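Local structure of xylulose kinase (Escherichia coli, 2ITM) at residues Pro130-Val135 against Arg144-Val149; Phe350-Gln355 against Asn359-Ala364; Val14-Glu19 against Asp61-Gln66; Glu29-Ser34 against Ser41-Glu46. The protein catalyses the ATP-dependent phosphorylation of D-xylulose to D-xylulose 5-phosphate, and less efficiently that of 1-deoxy-D-xylulose. All coordinates share one frame; numbering follows the deposited sequence.

Contact 1 (Pro130-Val135 against Arg144-Val149); sequences PKLLWV and RQIDKV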
loop_
_atom_site.group_PDB
_atom_site.type_symbol
_atom_site.label_atom_id
_atom_site.label_comp_id
_atom_site.label_asym_id
_atom_site.label_seq_id
_atom_site.Cartn_x
_atom_site.Cartn_y
_atom_site.Cartn_z
ATOM N N PRO A 130 -11.559 13.600 -32.526
ATOM C CA PRO A 130 -10.781 14.592 -31.817
ATOM C C PRO A 130 -9.326 14.650 -32.262
ATOM O O PRO A 130 -8.719 15.706 -32.204
ATOM C CB PRO A 130 -10.873 14.176 -30.357
ATOM C CG PRO A 130 -11.250 12.788 -30.387
ATOM C CD PRO A 130 -12.039 12.557 -31.608
ATOM N N LYS A 131 -8.775 13.539 -32.687
ATOM C CA LYS A 131 -7.429 13.468 -33.208
ATOM C C LYS A 131 -7.263 14.420 -34.373
ATOM O O LYS A 131 -6.245 15.072 -34.518
ATOM C CB LYS A 131 -7.061 12.069 -33.640
ATOM C CG LYS A 131 -6.736 11.130 -32.503
ATOM C CD LYS A 131 -6.534 9.712 -32.987
ATOM C CE LYS A 131 -6.720 8.727 -31.866
ATOM N NZ LYS A 131 -6.722 7.330 -32.342
ATOM N N LEU A 132 -8.287 14.502 -35.201
ATOM C CA LEU A 132 -8.238 15.358 -36.366
ATOM C C LEU A 132 -8.386 16.842 -36.098
ATOM O O LEU A 132 -7.763 17.650 -36.766
ATOM C CB LEU A 132 -9.184 14.877 -37.448
ATOM C CG LEU A 132 -8.346 13.931 -38.318
ATOM C CD1 LEU A 132 -8.752 12.518 -38.132
ATOM C CD2 LEU A 132 -8.228 14.342 -39.750
ATOM N N LEU A 133 -9.212 17.186 -35.119
ATOM C CA LEU A 133 -9.223 18.533 -34.577
ATOM C C LEU A 133 -7.861 18.958 -34.054
ATOM O O LEU A 133 -7.426 20.063 -34.304
ATOM C CB LEU A 133 -10.278 18.670 -33.490
ATOM C CG LEU A 133 -11.502 19.524 -33.810
ATOM C CD1 LEU A 133 -12.470 18.755 -34.661
ATOM C CD2 LEU A 133 -12.172 19.996 -32.551
ATOM N N TRP A 134 -7.188 18.074 -33.333
ATOM C CA TRP A 134 -5.847 18.355 -32.842
ATOM C C TRP A 134 -4.868 18.659 -33.967
ATOM O O TRP A 134 -4.150 19.644 -33.918
ATOM C CB TRP A 134 -5.316 17.209 -31.983
ATOM C CG TRP A 134 -4.003 17.480 -31.326
ATOM C CD1 TRP A 134 -3.811 17.900 -30.060
ATOM C CD2 TRP A 134 -2.704 17.348 -31.902
ATOM N NE1 TRP A 134 -2.471 18.042 -29.796
ATOM C CE2 TRP A 134 -1.770 17.704 -30.918
ATOM C CE3 TRP A 134 -2.230 16.961 -33.150
ATOM C CZ2 TRP A 134 -0.403 17.682 -31.145
ATOM C CZ3 TRP A 134 -0.879 16.937 -33.368
ATOM C CH2 TRP A 134 0.019 17.299 -32.375
ATOM N N VAL A 135 -4.858 17.827 -34.994
ATOM C CA VAL A 135 -4.031 18.090 -36.155
ATOM C C VAL A 135 -4.373 19.423 -36.819
ATOM O O VAL A 135 -3.494 20.214 -37.115
ATOM C CB VAL A 135 -4.086 16.942 -37.176
ATOM C CG1 VAL A 135 -3.458 17.364 -38.502
ATOM C CG2 VAL A 135 -3.402 15.705 -36.624
ATOM N N ARG A 144 -4.367 20.820 -44.073
ATOM C CA ARG A 144 -4.596 21.374 -45.398
ATOM C C ARG A 144 -4.480 20.332 -46.509
ATOM O O ARG A 144 -5.100 20.464 -47.544
ATOM C CB ARG A 144 -3.587 22.491 -45.653
ATOM C CG ARG A 144 -4.134 23.726 -46.335
ATOM C CD ARG A 144 -3.092 24.810 -46.598
ATOM N NE ARG A 144 -3.699 26.041 -47.101
ATOM C CZ ARG A 144 -3.079 27.215 -47.182
ATOM N NH1 ARG A 144 -1.816 27.340 -46.798
ATOM N NH2 ARG A 144 -3.725 28.275 -47.649
ATOM N N GLN A 145 -3.680 19.300 -46.281
ATOM C CA GLN A 145 -3.361 18.317 -47.314
ATOM C C GLN A 145 -4.191 17.016 -47.237
ATOM O O GLN A 145 -4.013 16.116 -48.033
ATOM C CB GLN A 145 -1.879 17.959 -47.261
ATOM C CG GLN A 145 -0.919 19.079 -47.511
ATOM C CD GLN A 145 0.511 18.642 -47.257
ATOM O OE1 GLN A 145 1.116 19.021 -46.264
ATOM N NE2 GLN A 145 1.040 17.827 -48.146
ATOM N N ILE A 146 -5.088 16.923 -46.270
ATOM C CA ILE A 146 -5.820 15.690 -46.035
ATOM C C ILE A 146 -6.826 15.400 -47.138
ATOM O O ILE A 146 -7.699 16.208 -47.416
ATOM C CB ILE A 146 -6.563 15.749 -44.695
ATOM C CG1 ILE A 146 -5.598 15.833 -43.527
ATOM C CG2 ILE A 146 -7.470 14.551 -44.532
ATOM C CD1 ILE A 146 -6.280 16.046 -42.234
ATOM N N ASP A 147 -6.697 14.233 -47.757
ATOM C CA ASP A 147 -7.658 13.768 -48.735
ATOM C C ASP A 147 -8.468 12.632 -48.183
ATOM O O ASP A 147 -9.613 12.446 -48.536
ATOM C CB ASP A 147 -6.949 13.379 -50.037
ATOM C CG ASP A 147 -7.921 13.150 -51.185
ATOM O OD1 ASP A 147 -8.110 11.997 -51.611
ATOM O OD2 ASP A 147 -8.556 14.053 -51.718
ATOM N N LYS A 148 -7.848 11.873 -47.299
ATOM C CA LYS A 148 -8.428 10.648 -46.789
ATOM C C LYS A 148 -7.960 10.369 -45.365
ATOM O O LYS A 148 -6.795 10.556 -45.033
ATOM C CB LYS A 148 -8.064 9.473 -47.694
ATOM C CG LYS A 148 -9.224 8.624 -48.093
ATOM C CD LYS A 148 -10.235 9.427 -48.848
ATOM C CE LYS A 148 -10.575 8.750 -50.137
ATOM N NZ LYS A 148 -11.740 9.371 -50.764
ATOM N N VAL A 149 -8.897 9.921 -44.546
ATOM C CA VAL A 149 -8.623 9.400 -43.222
ATOM C C VAL A 149 -9.025 7.922 -43.132
ATOM O O VAL A 149 -10.176 7.573 -43.302
ATOM C CB VAL A 149 -9.365 10.213 -42.149
ATOM C CG1 VAL A 149 -9.195 9.607 -40.787
ATOM C CG2 VAL A 149 -8.904 11.643 -42.157
#
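With CG1 of I146 anti to the carbonyl carbon and beside the backbone N (chi1 -65°), and the rest of the chain extended (chi2 173°), the CD1 methyl of I146 is carried out to L132, where it meets L132 CD2 at 3.6 Å. V149 turns both branches to the same leucine: its CG1 stands anti to the backbone N (chi1 175°), which places V149 CG1 4.0 Å from L132 CD1 and V149 CG2 3.7 Å from L132 CD2. L132 is therefore a single side chain shared by two partners, its CD2 touching both and its CD1 meeting, of these two, V149. The side chains of L132 and V149 run past each other in opposite directions. The contact is apolar: methyl groups meet and no hydrogen bond crosses, with all three residues buried. L82 of strand 81-83 also touches all three, and W176 covers L132 further. The backbones stay well apart, 9.1 Å between L132 CA and V149 CA at the nearest. A classic beta bulge sets D147 and K148 together opposite L83. In the N-terminal FGGY domain, L132 of helix 128-138 thus packs beside the two-stranded antiparallel sheet of strands 81-83 and 148-150.

Contact 2 (Phe350-Gln355 against Asn359-Ala364); sequences FGLTHQ and NELARA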
loop_
_atom_site.group_PDB
_atom_site.type_symbol
_atom_site.label_atom_id
_atom_site.label_comp_id
_atom_site.label_asym_id
_atom_site.label_seq_id
_atom_site.Cartn_x
_atom_site.Cartn_y
_atom_site.Cartn_z
ATOM N N PHE A 350 -6.690 -2.896 1.622
ATOM C CA PHE A 350 -7.295 -2.164 2.715
ATOM C C PHE A 350 -7.681 -3.061 3.889
ATOM O O PHE A 350 -8.343 -4.050 3.721
ATOM C CB PHE A 350 -8.527 -1.412 2.221
ATOM C CG PHE A 350 -9.173 -0.575 3.265
ATOM C CD1 PHE A 350 -8.700 0.687 3.545
ATOM C CD2 PHE A 350 -10.238 -1.052 3.977
ATOM C CE1 PHE A 350 -9.278 1.444 4.502
ATOM C CE2 PHE A 350 -10.818 -0.297 4.940
ATOM C CZ PHE A 350 -10.336 0.956 5.204
ATOM N N GLY A 351 -7.274 -2.668 5.082
ATOM C CA GLY A 351 -7.772 -3.289 6.306
ATOM C C GLY A 351 -6.963 -4.469 6.773
ATOM O O GLY A 351 -7.515 -5.421 7.289
ATOM N N LEU A 352 -5.662 -4.436 6.588
ATOM C CA LEU A 352 -4.784 -5.503 6.992
ATOM C C LEU A 352 -4.489 -5.485 8.486
ATOM O O LEU A 352 -4.239 -4.455 9.052
ATOM C CB LEU A 352 -3.472 -5.449 6.216
ATOM C CG LEU A 352 -3.491 -5.215 4.699
ATOM C CD1 LEU A 352 -2.298 -4.440 4.272
ATOM C CD2 LEU A 352 -3.570 -6.514 3.939
ATOM N N THR A 353 -4.522 -6.666 9.101
ATOM C CA THR A 353 -4.253 -6.841 10.524
ATOM C C THR A 353 -3.300 -7.995 10.779
ATOM O O THR A 353 -2.941 -8.720 9.873
ATOM C CB THR A 353 -5.542 -7.114 11.286
ATOM O OG1 THR A 353 -6.037 -8.406 10.935
ATOM C CG2 THR A 353 -6.635 -6.194 10.842
ATOM N N HIS A 354 -2.917 -8.158 12.039
ATOM C CA HIS A 354 -2.099 -9.274 12.491
ATOM C C HIS A 354 -2.576 -10.632 11.984
ATOM O O HIS A 354 -1.801 -11.587 11.946
ATOM C CB HIS A 354 -2.019 -9.284 14.015
ATOM C CG HIS A 354 -3.302 -9.670 14.688
ATOM N ND1 HIS A 354 -4.380 -8.817 14.780
ATOM C CD2 HIS A 354 -3.683 -10.819 15.292
ATOM C CE1 HIS A 354 -5.364 -9.419 15.416
ATOM N NE2 HIS A 354 -4.967 -10.634 15.741
ATOM N N GLN A 355 -3.837 -10.701 11.602
ATOM C CA GLN A 355 -4.502 -11.959 11.329
ATOM C C GLN A 355 -4.156 -12.460 9.933
ATOM O O GLN A 355 -4.475 -13.583 9.574
ATOM C CB GLN A 355 -6.004 -11.762 11.421
ATOM C CG GLN A 355 -6.530 -11.596 12.812
ATOM C CD GLN A 355 -7.945 -12.102 12.947
ATOM O OE1 GLN A 355 -8.893 -11.329 12.867
ATOM N NE2 GLN A 355 -8.090 -13.402 13.145
ATOM N N ASN A 359 -2.354 -16.396 2.362
ATOM C CA ASN A 359 -3.606 -17.079 2.076
ATOM C C ASN A 359 -4.795 -16.093 2.057
ATOM O O ASN A 359 -5.613 -16.099 1.155
ATOM C CB ASN A 359 -3.871 -18.149 3.130
ATOM C CG ASN A 359 -2.812 -19.232 3.155
ATOM O OD1 ASN A 359 -2.155 -19.499 2.167
ATOM N ND2 ASN A 359 -2.664 -19.869 4.299
ATOM N N GLU A 360 -4.852 -15.263 3.083
ATOM C CA GLU A 360 -5.852 -14.222 3.202
ATOM C C GLU A 360 -5.726 -13.237 2.054
ATOM O O GLU A 360 -6.700 -12.908 1.393
ATOM C CB GLU A 360 -5.687 -13.501 4.533
ATOM C CG GLU A 360 -6.061 -14.320 5.759
ATOM C CD GLU A 360 -5.198 -15.551 5.961
ATOM O OE1 GLU A 360 -5.759 -16.622 6.192
ATOM O OE2 GLU A 360 -3.977 -15.452 5.900
ATOM N N LEU A 361 -4.502 -12.788 1.819
ATOM C CA LEU A 361 -4.216 -11.853 0.753
ATOM C C LEU A 361 -4.709 -12.389 -0.574
ATOM O O LEU A 361 -5.305 -11.677 -1.360
ATOM C CB LEU A 361 -2.726 -11.568 0.693
ATOM C CG LEU A 361 -2.350 -10.249 1.346
ATOM C CD1 LEU A 361 -3.209 -9.992 2.534
ATOM C CD2 LEU A 361 -0.875 -10.166 1.698
ATOM N N ALA A 362 -4.457 -13.664 -0.807
ATOM C CA ALA A 362 -4.793 -14.287 -2.066
ATOM C C ALA A 362 -6.295 -14.386 -2.234
ATOM O O ALA A 362 -6.818 -14.139 -3.299
ATOM C CB ALA A 362 -4.162 -15.651 -2.161
ATOM N N ARG A 363 -6.978 -14.756 -1.169
ATOM C CA ARG A 363 -8.417 -14.641 -1.129
ATOM C C ARG A 363 -8.953 -13.249 -1.435
ATOM O O ARG A 363 -9.916 -13.111 -2.162
ATOM C CB ARG A 363 -8.949 -15.109 0.204
ATOM C CG ARG A 363 -9.716 -16.372 0.100
ATOM C CD ARG A 363 -11.189 -16.211 0.035
ATOM N NE ARG A 363 -11.795 -17.351 0.700
ATOM C CZ ARG A 363 -13.069 -17.678 0.641
ATOM N NH1 ARG A 363 -13.915 -16.952 -0.066
ATOM N NH2 ARG A 363 -13.494 -18.726 1.297
ATOM N N ALA A 364 -8.326 -12.236 -0.861
ATOM C CA ALA A 364 -8.745 -10.860 -1.064
ATOM C C ALA A 364 -8.707 -10.440 -2.532
ATOM O O ALA A 364 -9.648 -9.864 -3.041
ATOM C CB ALA A 364 -7.932 -9.938 -0.228
#
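L352 of strand 345-353 meets L361 of helix 358-381 within a strand-turn-helix unit of the C-terminal FGGY domain, at the dimer interface. The apolar part is this one pair of leucines: L352 CD2 lies 3.8 Å from L361 CD1, with the two side chains crossing at about a right angle. Neither CB points straight at the other segment; the branch ends make the approach, while L352 CA and L361 CA remain 8.9 Å apart. V327 touches L352, and F349 of the same strand touches L361. The second subunit continues the packing, since F349 of that subunit rests on L352 and its L304 on L361. Backbone pairing belongs to the interface as well: F350, L352 and T353 form an antiparallel ladder with a strand of the second subunit, extending the sheet across the dimer. Between the two segments no polar bond forms. E360 bends at chi2 (63°), which folds its carboxylate back toward the turn, where OE2 accepts from the backbone N of G357 and OE1 from that of D321. With the carboxylate held by these two bonds, the E360 side chain approaches Q355 only loosely, its CG, CD and OE2 each 4.2 Å from Q355 O.

Contact 3 (Val14-Glu19 against Asp61-Gln66); sequences VILLNE and DQHSLQ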
loop_
_atom_site.group_PDB
_atom_site.type_symbol
_atom_site.label_atom_id
_atom_site.label_comp_id
_atom_site.label_asym_id
_atom_site.label_seq_id
_atom_site.Cartn_x
_atom_site.Cartn_y
_atom_site.Cartn_z
ATOM N N VAL A 14 -1.579 -13.557 -38.800
ATOM C CA VAL A 14 -2.320 -14.142 -39.898
ATOM C C VAL A 14 -2.602 -15.613 -39.671
ATOM O O VAL A 14 -1.764 -16.342 -39.162
ATOM C CB VAL A 14 -1.615 -13.941 -41.254
ATOM C CG1 VAL A 14 -1.194 -12.500 -41.440
ATOM C CG2 VAL A 14 -0.427 -14.862 -41.395
ATOM N N ILE A 15 -3.801 -16.035 -40.045
ATOM C CA ILE A 15 -4.196 -17.428 -39.936
ATOM C C ILE A 15 -4.754 -18.012 -41.222
ATOM O O ILE A 15 -5.276 -17.292 -42.079
ATOM C CB ILE A 15 -5.200 -17.632 -38.800
ATOM C CG1 ILE A 15 -6.568 -17.073 -39.157
ATOM C CG2 ILE A 15 -4.662 -17.078 -37.488
ATOM C CD1 ILE A 15 -7.650 -17.538 -38.240
ATOM N N LEU A 16 -4.656 -19.326 -41.332
ATOM C CA LEU A 16 -5.194 -20.067 -42.453
ATOM C C LEU A 16 -6.262 -21.018 -41.967
ATOM O O LEU A 16 -5.936 -21.945 -41.231
ATOM C CB LEU A 16 -4.074 -20.829 -43.112
ATOM C CG LEU A 16 -4.097 -21.145 -44.598
ATOM C CD1 LEU A 16 -3.699 -22.556 -44.848
ATOM C CD2 LEU A 16 -5.367 -20.803 -45.298
ATOM N N LEU A 17 -7.500 -20.808 -42.393
ATOM C CA LEU A 17 -8.597 -21.689 -42.030
ATOM C C LEU A 17 -8.872 -22.654 -43.156
ATOM O O LEU A 17 -8.853 -22.280 -44.315
ATOM C CB LEU A 17 -9.872 -20.892 -41.771
ATOM C CG LEU A 17 -10.208 -20.218 -40.449
ATOM C CD1 LEU A 17 -11.686 -20.007 -40.368
ATOM C CD2 LEU A 17 -9.721 -21.022 -39.269
ATOM N N ASN A 18 -9.167 -23.895 -42.800
ATOM C CA ASN A 18 -9.645 -24.874 -43.759
ATOM C C ASN A 18 -11.123 -24.752 -44.104
ATOM O O ASN A 18 -11.828 -23.919 -43.566
ATOM C CB ASN A 18 -9.305 -26.292 -43.297
ATOM C CG ASN A 18 -10.012 -26.680 -42.013
ATOM O OD1 ASN A 18 -9.543 -27.527 -41.282
ATOM N ND2 ASN A 18 -11.136 -26.064 -41.747
ATOM N N GLU A 19 -11.585 -25.597 -45.012
ATOM C CA GLU A 19 -12.992 -25.634 -45.357
ATOM C C GLU A 19 -13.869 -25.805 -44.129
ATOM O O GLU A 19 -14.915 -25.186 -44.023
ATOM C CB GLU A 19 -13.277 -26.722 -46.384
ATOM C CG GLU A 19 -12.128 -26.986 -47.338
ATOM C CD GLU A 19 -10.899 -27.528 -46.643
ATOM O OE1 GLU A 19 -9.840 -26.887 -46.725
ATOM O OE2 GLU A 19 -10.991 -28.599 -46.012
ATOM N N ASP A 61 5.168 -20.348 -46.627
ATOM C CA ASP A 61 6.199 -21.356 -46.447
ATOM C C ASP A 61 5.642 -22.583 -45.740
ATOM O O ASP A 61 5.866 -23.688 -46.169
ATOM C CB ASP A 61 7.356 -20.797 -45.623
ATOM C CG ASP A 61 8.091 -19.667 -46.321
ATOM O OD1 ASP A 61 8.122 -19.641 -47.566
ATOM O OD2 ASP A 61 8.670 -18.762 -45.694
ATOM N N GLN A 62 4.930 -22.346 -44.645
ATOM C CA GLN A 62 4.288 -23.388 -43.887
ATOM C C GLN A 62 3.296 -24.145 -44.740
ATOM O O GLN A 62 3.254 -25.360 -44.726
ATOM C CB GLN A 62 3.541 -22.822 -42.696
ATOM C CG GLN A 62 4.400 -22.443 -41.531
ATOM C CD GLN A 62 3.595 -21.858 -40.388
ATOM O OE1 GLN A 62 2.661 -22.484 -39.898
ATOM N NE2 GLN A 62 3.958 -20.656 -39.961
ATOM N N HIS A 63 2.477 -23.407 -45.467
ATOM C CA HIS A 63 1.409 -23.995 -46.234
ATOM C C HIS A 63 0.999 -23.130 -47.409
ATOM O O HIS A 63 0.839 -21.939 -47.279
ATOM C CB HIS A 63 0.197 -24.280 -45.358
ATOM C CG HIS A 63 -0.836 -25.115 -46.036
ATOM N ND1 HIS A 63 -1.138 -26.395 -45.636
ATOM C CD2 HIS A 63 -1.613 -24.865 -47.112
ATOM C CE1 HIS A 63 -2.065 -26.894 -46.429
ATOM N NE2 HIS A 63 -2.370 -25.986 -47.334
ATOM N N SER A 64 0.794 -23.771 -48.548
ATOM C CA SER A 64 0.332 -23.072 -49.729
ATOM C C SER A 64 -0.991 -22.348 -49.527
ATOM O O SER A 64 -1.904 -22.850 -48.907
ATOM C CB SER A 64 0.273 -24.003 -50.935
ATOM O OG SER A 64 -0.450 -23.435 -51.999
ATOM N N LEU A 65 -1.065 -21.161 -50.079
ATOM C CA LEU A 65 -2.234 -20.320 -49.963
ATOM C C LEU A 65 -2.981 -20.265 -51.281
ATOM O O LEU A 65 -3.887 -19.465 -51.455
ATOM C CB LEU A 65 -1.809 -18.922 -49.545
ATOM C CG LEU A 65 -0.893 -18.865 -48.335
ATOM C CD1 LEU A 65 -0.591 -17.425 -47.946
ATOM C CD2 LEU A 65 -1.507 -19.629 -47.194
ATOM N N GLN A 66 -2.577 -21.114 -52.210
ATOM C CA GLN A 66 -3.134 -21.103 -53.550
ATOM C C GLN A 66 -4.589 -21.548 -53.595
ATOM O O GLN A 66 -5.263 -21.333 -54.583
ATOM C CB GLN A 66 -2.289 -21.936 -54.515
ATOM C CG GLN A 66 -0.963 -21.312 -54.936
ATOM C CD GLN A 66 -1.118 -20.072 -55.805
ATOM O OE1 GLN A 66 -0.153 -19.606 -56.401
ATOM N NE2 GLN A 66 -2.322 -19.536 -55.870
#
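L16 lays its CD1 methyl against the imidazole of H63, 4.2 Å from the ring centroid and 30° off the ring normal, an off-centre CH-pi contact in which the two side chains cross at about a right angle. L16 holds CG anti to the backbone N (chi1 -150°), and this rotation brings its CD1 to the H63 ring and its CG to CD2 of L65. H63 is the first residue to leave helical angles after helix 45-62, and from there the chain passes beside L16 of strand 11-17. The strand belongs to the six-stranded mixed sheet of the N-terminal FGGY domain, a member of the actin-like ATPase clan, and the contact joins the chain leaving the helix's C-terminal end to that sheet. L65 supplies the buried partner: its CD2 comes 4.0 Å from L16 CG, the side chains meeting at a slant. L59 of the helix touches L65, while V24 and V68 touch L16. Just beyond the helix, S64 and Q66 form an ST turn, in which the backbone N of Q66 donates to S64 OG at 3.2 Å with a fairly straight N-H...O angle of 165°.

Contact 4 (Glu29-Ser34 against Ser41-Glu46); sequences EKLTVS and SEQDPE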
loop_
_atom_site.group_PDB
_atom_site.type_symbol
_atom_site.label_atom_id
_atom_site.label_comp_id
_atom_site.label_asym_id
_atom_site.label_seq_id
_atom_site.Cartn_x
_atom_site.Cartn_y
_atom_site.Cartn_z
ATOM N N GLU A 29 3.979 -11.513 -36.488
ATOM C CA GLU A 29 5.105 -10.614 -36.672
ATOM C C GLU A 29 4.982 -9.425 -35.750
ATOM O O GLU A 29 3.913 -8.870 -35.590
ATOM C CB GLU A 29 5.175 -10.131 -38.109
ATOM C CG GLU A 29 5.550 -11.198 -39.122
ATOM C CD GLU A 29 7.020 -11.504 -39.092
ATOM O OE1 GLU A 29 7.810 -10.555 -38.958
ATOM O OE2 GLU A 29 7.377 -12.688 -39.191
ATOM N N LYS A 30 6.091 -9.034 -35.150
ATOM C CA LYS A 30 6.073 -8.003 -34.138
ATOM C C LYS A 30 6.004 -6.618 -34.732
ATOM O O LYS A 30 6.371 -6.402 -35.873
ATOM C CB LYS A 30 7.249 -8.155 -33.177
ATOM C CG LYS A 30 7.034 -9.236 -32.134
ATOM C CD LYS A 30 8.115 -9.254 -31.069
ATOM C CE LYS A 30 8.292 -10.653 -30.521
ATOM N NZ LYS A 30 8.518 -10.684 -29.061
ATOM N N LEU A 31 5.499 -5.686 -33.936
ATOM C CA LEU A 31 5.420 -4.285 -34.291
ATOM C C LEU A 31 5.982 -3.439 -33.148
ATOM O O LEU A 31 5.725 -3.721 -31.993
ATOM C CB LEU A 31 3.962 -3.911 -34.489
ATOM C CG LEU A 31 3.396 -3.452 -35.824
ATOM C CD1 LEU A 31 4.217 -3.821 -37.002
ATOM C CD2 LEU A 31 1.984 -3.918 -35.983
ATOM N N THR A 32 6.714 -2.384 -33.464
ATOM C CA THR A 32 7.040 -1.383 -32.454
ATOM C C THR A 32 6.035 -0.249 -32.373
ATOM O O THR A 32 5.286 -0.007 -33.299
ATOM C CB THR A 32 8.456 -0.818 -32.635
ATOM O OG1 THR A 32 8.559 -0.184 -33.906
ATOM C CG2 THR A 32 9.478 -1.924 -32.701
ATOM N N VAL A 33 6.047 0.444 -31.246
ATOM C CA VAL A 33 5.279 1.664 -31.076
ATOM C C VAL A 33 6.226 2.796 -30.745
ATOM O O VAL A 33 7.269 2.591 -30.137
ATOM C CB VAL A 33 4.281 1.535 -29.932
ATOM C CG1 VAL A 33 3.454 2.792 -29.789
ATOM C CG2 VAL A 33 3.407 0.330 -30.128
ATOM N N SER A 34 5.858 3.993 -31.164
ATOM C CA SER A 34 6.729 5.133 -31.024
ATOM C C SER A 34 6.044 6.219 -30.205
ATOM O O SER A 34 4.918 6.596 -30.479
ATOM C CB SER A 34 7.154 5.646 -32.392
ATOM O OG SER A 34 7.376 7.032 -32.366
ATOM N N SER A 41 1.250 8.188 -28.902
ATOM C CA SER A 41 1.356 6.799 -29.282
ATOM C C SER A 41 1.128 6.690 -30.777
ATOM O O SER A 41 0.031 6.928 -31.255
ATOM C CB SER A 41 0.339 5.958 -28.513
ATOM O OG SER A 41 0.639 4.586 -28.595
ATOM N N GLU A 42 2.193 6.356 -31.503
ATOM C CA GLU A 42 2.153 6.439 -32.942
ATOM C C GLU A 42 2.801 5.207 -33.582
ATOM O O GLU A 42 3.659 4.567 -33.004
ATOM C CB GLU A 42 2.890 7.690 -33.424
ATOM C CG GLU A 42 2.169 8.992 -33.108
ATOM C CD GLU A 42 2.943 10.193 -33.588
ATOM O OE1 GLU A 42 4.160 10.040 -33.825
ATOM O OE2 GLU A 42 2.338 11.235 -33.725
ATOM N N GLN A 43 2.371 4.906 -34.796
ATOM C CA GLN A 43 3.048 3.940 -35.636
ATOM C C GLN A 43 3.129 4.416 -37.075
ATOM O O GLN A 43 2.303 5.186 -37.538
ATOM C CB GLN A 43 2.365 2.577 -35.558
ATOM C CG GLN A 43 2.669 1.808 -34.300
ATOM C CD GLN A 43 1.779 0.603 -34.105
ATOM O OE1 GLN A 43 2.138 -0.321 -33.404
ATOM N NE2 GLN A 43 0.613 0.625 -34.709
ATOM N N ASP A 44 4.147 3.946 -37.772
ATOM C CA ASP A 44 4.311 4.227 -39.200
ATOM C C ASP A 44 3.555 3.192 -40.030
ATOM O O ASP A 44 3.837 2.008 -39.978
ATOM C CB ASP A 44 5.800 4.259 -39.543
ATOM C CG ASP A 44 6.076 4.135 -41.024
ATOM O OD1 ASP A 44 7.227 3.827 -41.372
ATOM O OD2 ASP A 44 5.234 4.331 -41.911
ATOM N N PRO A 45 2.580 3.660 -40.791
ATOM C CA PRO A 45 1.658 2.753 -41.462
ATOM C C PRO A 45 2.415 1.834 -42.400
ATOM O O PRO A 45 1.968 0.738 -42.688
ATOM C CB PRO A 45 0.729 3.700 -42.228
ATOM C CG PRO A 45 0.780 4.953 -41.505
ATOM C CD PRO A 45 2.171 5.062 -40.946
ATOM N N GLU A 46 3.583 2.267 -42.842
ATOM C CA GLU A 46 4.443 1.402 -43.618
ATOM C C GLU A 46 4.911 0.165 -42.854
ATOM O O GLU A 46 5.030 -0.902 -43.423
ATOM C CB GLU A 46 5.621 2.171 -44.206
ATOM C CG GLU A 46 6.510 1.352 -45.117
ATOM C CD GLU A 46 5.832 0.952 -46.407
ATOM O OE1 GLU A 46 5.028 1.736 -46.929
ATOM O OE2 GLU A 46 6.113 -0.147 -46.897
HETATM O O HOH W 1 6.301 8.651 -34.526
#
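S34 and E42 are joined by two backbone hydrogen bonds, S34 N to E42 O and E42 N to S34 O, each 2.9 Å long. Together they define a single antiparallel bridge of the hydrogen-bonded type, which ties the chain beyond strand 23-30 to strand 42-43 in the N-terminal FGGY domain. The N-H...O angles are 157° for S34 N and 144° for E42 N. Beside the bridge a water spans the side chains, 2.9 Å from S34 OG and donating to E42 OE1 at 2.6 Å. The other carboxylate oxygen, E42 OE2, forms salt bridges with R100 and R91, so the group is gripped at both oxygens, which would probably stabilise its negative charge. Further along, D44 is the N-cap of helix 45-62, its OD2 accepting from E46 N and met from above the carboxylate plane. The extended chain of Q43 crosses V33 at a slant, with Q43 CG 3.3 Å from T32 O; the Q43 side chain is about 10 Å from the bound D-xylulose. V33 has CG1 anti to its backbone N (chi1 -178°), which sets that methyl 3.5 Å from S41 OG and 3.7 Å from E42 O.

Contacts 1, 3 and 4 all belong to the N-terminal FGGY domain, whereas contact 2 is in the C-terminal one, its centre 52 Å from that of contact 1 and on the opposite side of the chain's centre. Contact 1 is wholly buried and apolar; contacts 2 and 3 each combine a buried leucine pair with more exposed surroundings, contact 2 adding the second subunit. Only contact 4 has hydrogen bonds across its segments, and among the four it is nearest the chain's centre. The segments of contacts 3 and 4 reach opposite ends of helix 45-62 and lie on neighbouring strands of one sheet, with nearest atoms about 6 Å apart. R100, a partner of E42 in contact 4, also makes a cation-pi interaction with W134 of contact 1.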